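Local coordinates for protein acetyltransferase, GNAT family (Listeria monocytogenes str. 4b, PDB 2OH1) that probably transfers an acyl group, as GNAT-family enzymes do from acetyl-coenzyme A, to an acceptor not yet identified, at residues I7-F18 against I118-F127. Residues are numbered along the deposited sequence; the frame is centred on the assembly and turned at random.
Sequences ITAGGLEFLVRF and ISLSKQMIYF. With EDO (1,2-ethanediol), chain G.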
ATOM      1  N   ILE A   7       1.862 -14.973   6.230  1.00 31.27           N
ATOM      2  CA  ILE A   7       2.625 -14.747   5.009  1.00 24.85           C
ATOM      3  C   ILE A   7       4.095 -15.139   5.344  1.00 20.85           C
ATOM      4  O   ILE A   7       4.493 -15.271   6.508  1.00 22.10           O
ATOM      5  CB  ILE A   7       2.535 -13.328   4.412  1.00 28.72           C
ATOM      6  CG1 ILE A   7       3.119 -12.301   5.365  1.00 25.44           C
ATOM      7  CG2 ILE A   7       1.079 -12.931   4.026  1.00 33.95           C
ATOM      8  CD1 ILE A   7       3.401 -10.959   4.740  1.00 31.08           C
ATOM      9  N   THR A   8       4.854 -15.410   4.289  1.00 18.03           N
ATOM     10  CA  THR A   8       6.266 -15.774   4.422  1.00 17.47           C
ATOM     11  C   THR A   8       7.041 -14.838   3.534  1.00 15.34           C
ATOM     12  O   THR A   8       6.675 -14.606   2.387  1.00 16.94           O
ATOM     13  CB  THR A   8       6.576 -17.226   3.959  1.00 20.23           C
ATOM     14  OG1 THR A   8       5.807 -18.120   4.750  1.00 35.37           O
ATOM     15  CG2 THR A   8       8.050 -17.513   4.188  1.00 25.20           C
ATOM     16  N   ALA A   9       8.113 -14.263   4.064  1.00 14.99           N
ATOM     17  CA  ALA A   9       8.969 -13.414   3.256  1.00 14.05           C
ATOM     18  C   ALA A   9      10.393 -13.627   3.747  1.00 16.46           C
ATOM     19  O   ALA A   9      10.604 -13.666   4.924  1.00 16.38           O
ATOM     20  CB  ALA A   9       8.597 -11.936   3.348  1.00 13.95           C
ATOM     21  N   GLY A  10      11.299 -13.805   2.795  1.00 19.19           N
ATOM     22  CA  GLY A  10      12.731 -13.939   3.091  1.00 20.87           C
ATOM     23  C   GLY A  10      12.950 -15.174   3.898  1.00 21.62           C
ATOM     24  O   GLY A  10      13.909 -15.250   4.653  1.00 19.55           O
ATOM     25  N   GLY A  11      12.063 -16.170   3.740  1.00 20.42           N
ATOM     26  CA  GLY A  11      12.101 -17.321   4.601  1.00 24.43           C
ATOM     27  C   GLY A  11      11.689 -17.127   6.038  1.00 22.57           C
ATOM     28  O   GLY A  11      11.895 -18.011   6.831  1.00 23.78           O
ATOM     29  N   LEU A  12      11.037 -16.006   6.376  1.00 22.10           N
ATOM     30  CA  LEU A  12      10.590 -15.715   7.740  1.00 21.50           C
ATOM     31  C   LEU A  12       9.028 -15.629   7.761  1.00 19.60           C
ATOM     32  O   LEU A  12       8.411 -15.231   6.779  1.00 19.12           O
ATOM     33  CB  LEU A  12      11.206 -14.364   8.230  1.00 24.07           C
ATOM     34  CG  LEU A  12      12.738 -14.217   8.062  1.00 30.90           C
ATOM     35  CD1 LEU A  12      13.269 -12.762   8.138  1.00 28.53           C
ATOM     36  CD2 LEU A  12      13.479 -15.153   9.074  1.00 30.40           C
ATOM     37  N   GLU A  13       8.404 -15.940   8.876  1.00 20.34           N
ATOM     38  CA  GLU A  13       6.948 -16.013   8.985  1.00 18.55           C
ATOM     39  C   GLU A  13       6.350 -14.732   9.658  1.00 18.56           C
ATOM     40  O   GLU A  13       6.919 -14.212  10.616  1.00 20.71           O
ATOM     41  CB  GLU A  13       6.545 -17.246   9.814  1.00 26.05           C
ATOM     42  N   PHE A  14       5.219 -14.250   9.136  1.00 18.51           N
ATOM     43  CA  PHE A  14       4.514 -13.078   9.665  1.00 17.14           C
ATOM     44  C   PHE A  14       3.030 -13.391   9.700  1.00 20.02           C
ATOM     45  O   PHE A  14       2.549 -14.217   8.924  1.00 26.51           O
ATOM     46  CB  PHE A  14       4.737 -11.792   8.786  1.00 17.34           C
ATOM     47  CG  PHE A  14       6.197 -11.421   8.610  1.00 14.48           C
ATOM     48  CD1 PHE A  14       6.958 -12.055   7.617  1.00 15.01           C
ATOM     49  CD2 PHE A  14       6.847 -10.503   9.479  1.00 14.94           C
ATOM     50  CE1 PHE A  14       8.283 -11.775   7.436  1.00 15.08           C
ATOM     51  CE2 PHE A  14       8.242 -10.261   9.305  1.00 15.19           C
ATOM     52  CZ  PHE A  14       8.928 -10.884   8.261  1.00 16.49           C
ATOM     53  N   LEU A  15       2.329 -12.729  10.600  1.00 17.22           N
ATOM     54  CA  LEU A  15       0.924 -12.828  10.756  1.00 16.01           C
ATOM     55  C   LEU A  15       0.270 -11.550  10.265  1.00 16.62           C
ATOM     56  O   LEU A  15       0.767 -10.471  10.534  1.00 17.43           O
ATOM     57  CB  LEU A  15       0.570 -12.983  12.248  1.00 17.93           C
ATOM     58  CG  LEU A  15       1.267 -14.192  12.930  1.00 26.67           C
ATOM     59  CD1 LEU A  15       1.095 -14.117  14.436  1.00 33.10           C
ATOM     60  CD2 LEU A  15       0.731 -15.486  12.335  1.00 38.51           C
ATOM     61  N   VAL A  16      -0.829 -11.693   9.529  0.50 14.85           N
ATOM     62  CA  VAL A  16      -1.548 -10.550   8.962  0.50 16.13           C
ATOM     63  C   VAL A  16      -2.926 -10.413   9.594  0.50 16.98           C
ATOM     64  O   VAL A  16      -3.666 -11.374   9.712  0.50 16.09           O
ATOM     65  CB  VAL A  16      -1.710 -10.640   7.406  0.50 16.93           C
ATOM     66  CG1 VAL A  16      -2.233 -11.992   6.954  0.50 16.14           C
ATOM     67  CG2 VAL A  16      -2.622  -9.486   6.895  0.50 13.81           C
ATOM     68  N   ARG A  17      -3.285  -9.191   9.977  1.00 13.28           N
ATOM     69  CA  ARG A  17      -4.621  -8.919  10.488  1.00 15.56           C
ATOM     70  C   ARG A  17      -5.008  -7.498  10.114  1.00 13.41           C
ATOM     71  O   ARG A  17      -4.146  -6.615   9.893  1.00 14.31           O
ATOM     72  CB  ARG A  17      -4.680  -9.112  12.008  1.00 13.89           C
ATOM     73  CG  ARG A  17      -3.902  -8.084  12.774  1.00 15.24           C
ATOM     74  CD  ARG A  17      -3.776  -8.387  14.253  1.00 13.26           C
ATOM     75  NE  ARG A  17      -2.887  -7.479  14.964  1.00 15.00           N
ATOM     76  CZ  ARG A  17      -3.274  -6.335  15.486  1.00 14.29           C
ATOM     77  NH1 ARG A  17      -4.526  -5.926  15.405  1.00 13.88           N
ATOM     78  NH2 ARG A  17      -2.382  -5.583  16.132  1.00 15.28           N
ATOM     79  N   PHE A  18      -6.296  -7.219  10.036  1.00 14.53           N
ATOM     80  CA  PHE A  18      -6.744  -5.848   9.850  1.00 13.67           C
ATOM     81  C   PHE A  18      -6.600  -5.088  11.169  1.00 14.87           C
ATOM     82  O   PHE A  18      -6.832  -5.673  12.253  1.00 15.24           O
ATOM     83  CB  PHE A  18      -8.174  -5.832   9.369  1.00 15.54           C
ATOM     84  CG  PHE A  18      -8.280  -6.272   7.963  1.00 17.10           C
ATOM     85  CD1 PHE A  18      -7.949  -5.407   6.945  1.00 19.76           C
ATOM     86  CD2 PHE A  18      -8.585  -7.598   7.657  1.00 22.04           C
ATOM     87  CE1 PHE A  18      -7.950  -5.844   5.598  1.00 25.25           C
ATOM     88  CE2 PHE A  18      -8.653  -8.021   6.300  1.00 24.12           C
ATOM     89  CZ  PHE A  18      -8.308  -7.123   5.303  1.00 24.48           C
ATOM     90  N   ILE A 118      13.586  -7.924   2.323  1.00 17.92           N
ATOM     91  CA  ILE A 118      13.152  -9.293   2.196  1.00 16.13           C
ATOM     92  C   ILE A 118      11.924  -9.340   1.241  1.00 12.98           C
ATOM     93  O   ILE A 118      11.237 -10.350   1.196  1.00 17.58           O
ATOM     94  CB  ILE A 118      12.862  -9.999   3.572  1.00 17.92           C
ATOM     95  CG1 ILE A 118      11.781  -9.309   4.395  1.00 20.45           C
ATOM     96  CG2 ILE A 118      14.185 -10.110   4.394  1.00 19.42           C
ATOM     97  CD1 ILE A 118      11.378 -10.076   5.677  1.00 19.24           C
ATOM     98  N   SER A 119      11.669  -8.217   0.562  1.00 15.49           N
ATOM     99  CA  SER A 119      10.479  -8.069  -0.321  1.00 14.37           C
ATOM    100  C   SER A 119       9.189  -8.349   0.444  1.00 15.78           C
ATOM    101  O   SER A 119       8.226  -8.994  -0.031  1.00 16.55           O
ATOM    102  CB  SER A 119      10.610  -8.906  -1.605  1.00 18.22           C
ATOM    103  OG  SER A 119      11.685  -8.418  -2.411  1.00 20.38           O
ATOM    104  N   LEU A 120       9.138  -7.911   1.711  1.00 13.24           N
ATOM    105  CA  LEU A 120       7.902  -8.023   2.448  1.00 13.99           C
ATOM    106  C   LEU A 120       6.732  -7.310   1.723  1.00 12.07           C
ATOM    107  O   LEU A 120       5.609  -7.796   1.784  1.00 13.81           O
ATOM    108  CB  LEU A 120       8.125  -7.497   3.890  1.00 14.89           C
ATOM    109  CG  LEU A 120       6.933  -7.630   4.841  1.00 16.53           C
ATOM    110  CD1 LEU A 120       6.611  -9.069   5.086  1.00 17.46           C
ATOM    111  CD2 LEU A 120       7.220  -6.856   6.183  1.00 18.75           C
ATOM    112  N   SER A 121       7.035  -6.214   1.020  1.00 12.75           N
ATOM    113  CA  SER A 121       6.004  -5.464   0.295  1.00 13.44           C
ATOM    114  C   SER A 121       5.330  -6.362  -0.736  1.00 13.43           C
ATOM    115  O   SER A 121       4.164  -6.166  -0.992  1.00 13.67           O
ATOM    116  CB  SER A 121       6.592  -4.196  -0.355  1.00 17.02           C
ATOM    117  OG  SER A 121       7.679  -4.533  -1.181  1.00 23.53           O
ATOM    118  N   LYS A 122       6.051  -7.305  -1.334  1.00 13.89           N
ATOM    119  CA  LYS A 122       5.444  -8.189  -2.345  1.00 13.63           C
ATOM    120  C   LYS A 122       4.343  -9.008  -1.692  1.00 15.14           C
ATOM    121  O   LYS A 122       3.268  -9.195  -2.248  1.00 14.74           O
ATOM    122  CB  LYS A 122       6.485  -9.124  -2.937  1.00 17.44           C
ATOM    123  CG  LYS A 122       5.933 -10.048  -4.025  1.00 18.44           C
ATOM    124  CD  LYS A 122       7.016 -10.916  -4.602  1.00 25.19           C
ATOM    125  CE  LYS A 122       6.632 -11.500  -5.967  1.00 38.73           C
ATOM    126  NZ  LYS A 122       7.664 -12.468  -6.435  1.00 50.52           N
ATOM    127  N   GLN A 123       4.596  -9.508  -0.489  1.00 14.38           N
ATOM    128  CA  GLN A 123       3.634 -10.314   0.220  1.00 14.03           C
ATOM    129  C   GLN A 123       2.496  -9.462   0.788  1.00 16.79           C
ATOM    130  O   GLN A 123       1.370  -9.950   0.926  1.00 16.69           O
ATOM    131  CB  GLN A 123       4.281 -11.124   1.352  1.00 17.33           C
ATOM    132  CG  GLN A 123       5.437 -12.007   0.936  1.00 20.48           C
ATOM    133  CD  GLN A 123       5.110 -12.867  -0.275  1.00 24.51           C
ATOM    134  OE1 GLN A 123       4.043 -13.456  -0.347  1.00 29.87           O
ATOM    135  NE2 GLN A 123       6.024 -12.913  -1.242  1.00 29.30           N
HETATM  136  N   MSE A 124       2.791  -8.214   1.178  1.00 14.49           N
HETATM  137  CA  MSE A 124       1.745  -7.291   1.613  1.00 14.17           C
HETATM  138  C   MSE A 124       0.748  -7.044   0.468  1.00 15.44           C
HETATM  139  O   MSE A 124      -0.464  -7.149   0.625  1.00 16.30           O
HETATM  140  CB  MSE A 124       2.344  -5.999   2.132  1.00 15.87           C
HETATM  141  CG  MSE A 124       3.162  -6.283   3.343  1.00 15.74           C
HETATM  142 SE   MSE A 124       4.358  -4.919   3.967  0.75 15.85          SE
HETATM  143  CE  MSE A 124       3.003  -3.805   4.325  1.00 14.60           C
ATOM    144  N   ILE A 125       1.282  -6.751  -0.723  1.00 14.22           N
ATOM    145  CA  ILE A 125       0.414  -6.542  -1.881  1.00 15.86           C
ATOM    146  C   ILE A 125      -0.336  -7.849  -2.226  1.00 16.92           C
ATOM    147  O   ILE A 125      -1.532  -7.797  -2.526  1.00 18.51           O
ATOM    148  CB  ILE A 125       1.252  -6.085  -3.055  1.00 17.17           C
ATOM    149  CG1 ILE A 125       1.827  -4.701  -2.760  1.00 18.86           C
ATOM    150  CG2 ILE A 125       0.415  -6.095  -4.405  1.00 19.54           C
ATOM    151  CD1 ILE A 125       2.833  -4.235  -3.748  1.00 20.06           C
ATOM    152  N   TYR A 126       0.310  -8.998  -2.171  1.00 17.69           N
ATOM    153  CA  TYR A 126      -0.333 -10.284  -2.411  1.00 19.38           C
ATOM    154  C   TYR A 126      -1.540 -10.497  -1.493  1.00 18.80           C
ATOM    155  O   TYR A 126      -2.581 -11.073  -1.890  1.00 18.48           O
ATOM    156  CB  TYR A 126       0.669 -11.403  -2.223  1.00 21.80           C
ATOM    157  CG  TYR A 126       0.089 -12.768  -2.529  1.00 31.48           C
ATOM    158  CD1 TYR A 126      -0.339 -13.094  -3.818  1.00 39.35           C
ATOM    159  CD2 TYR A 126      -0.038 -13.736  -1.527  1.00 41.16           C
ATOM    160  CE1 TYR A 126      -0.869 -14.345  -4.107  1.00 40.96           C
ATOM    161  CE2 TYR A 126      -0.563 -14.995  -1.807  1.00 45.51           C
ATOM    162  CZ  TYR A 126      -0.979 -15.288  -3.097  1.00 41.24           C
ATOM    163  OH  TYR A 126      -1.521 -16.536  -3.382  1.00 53.46           O
ATOM    164  N   PHE A 127      -1.425 -10.059  -0.238  1.00 15.92           N
ATOM    165  CA  PHE A 127      -2.556 -10.137   0.667  1.00 16.01           C
ATOM    166  C   PHE A 127      -3.767  -9.290   0.149  1.00 19.51           C
ATOM    167  O   PHE A 127      -4.914  -9.726   0.204  1.00 19.61           O
ATOM    168  CB  PHE A 127      -2.115  -9.735   2.097  1.00 18.22           C
ATOM    169  CG  PHE A 127      -3.210  -9.674   3.051  1.00 17.97           C
ATOM    170  CD1 PHE A 127      -3.686 -10.835   3.646  1.00 20.77           C
ATOM    171  CD2 PHE A 127      -3.840  -8.474   3.324  1.00 20.80           C
ATOM    172  CE1 PHE A 127      -4.756 -10.766   4.547  1.00 23.48           C
ATOM    173  CE2 PHE A 127      -4.875  -8.396   4.227  1.00 21.04           C
ATOM    174  CZ  PHE A 127      -5.346  -9.522   4.833  1.00 20.95           C
TER
HETATM  175  C1  EDO G 181      11.188  -9.327  -5.831  1.00 55.19           C
HETATM  176  O1  EDO G 181      11.751  -9.880  -4.627  1.00 50.59           O
HETATM  177  C2  EDO G 181       9.890 -10.059  -6.168  1.00 61.36           C
HETATM  178  O2  EDO G 181       9.703 -10.411  -7.546  1.00 57.03           O
HETATM  179  O   HOH W   1       3.317 -15.480   1.720  1.00 33.62           O
HETATM  180  O   HOH W   2      10.692 -12.829  -0.012  1.00 39.56           O
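F127 projects its side chain from helix 120-134 with CG anti to its backbone N (chi1 175°), which extends its ring to V16 and F18 of strand 12-18. In one of the two V16 conformers, CG2 sits over the middle of the F127 ring, 3.4 Å from the centroid. This CH-pi contact is less certain, because V16 also takes another position. F18 brings CZ to the F127 edge, 3.8 Å from F127 CE2, with the two ring planes turned by 51°.

L120 CD1 covers one face of the F14 ring, toward the rim, and meets I7 CD1 at 3.7 Å and A9 CB at 3.9 Å. I118 CD1 reaches F14 CZ, A9 and L12 near the hairpin turn. F115 packs edge-to-face with F14, and F70 of strand 67-71 touches both I7 and V16.

Q123 packs CB on I7 CD1, and its CG lies 3.2 Å from T8 O. A bend at chi2 (-49°) turns OE1 to a water, which accepts from T8 N and donates to Q123 OE1, both at 3.0 Å. A second water accepts from G10 N and donates to I118 O.

Strands 7-9 and 12-18 form a beta hairpin with a type I' turn from A9 to L12, at one edge of the sheet, with 7-9 outermost. Helix 120-134 follows strand 103-111 and packs on the sheet, as expected in this family. At its start, S119 OG hydrogen-bonds 1,2-ethanediol O1 (2.7 Å), and S119 N and S121 OG bind an unidentified ligand. This is consistent with the site that holds the cofactor pyrophosphate in GNAT enzymes.

No direct hydrogen bond or salt bridge joins the two segments. Apolar packing of L120 and I118 on F14, I7 and A9 therefore holds hairpin to helix, probably with V16 on F127, and two waters bridge polar groups.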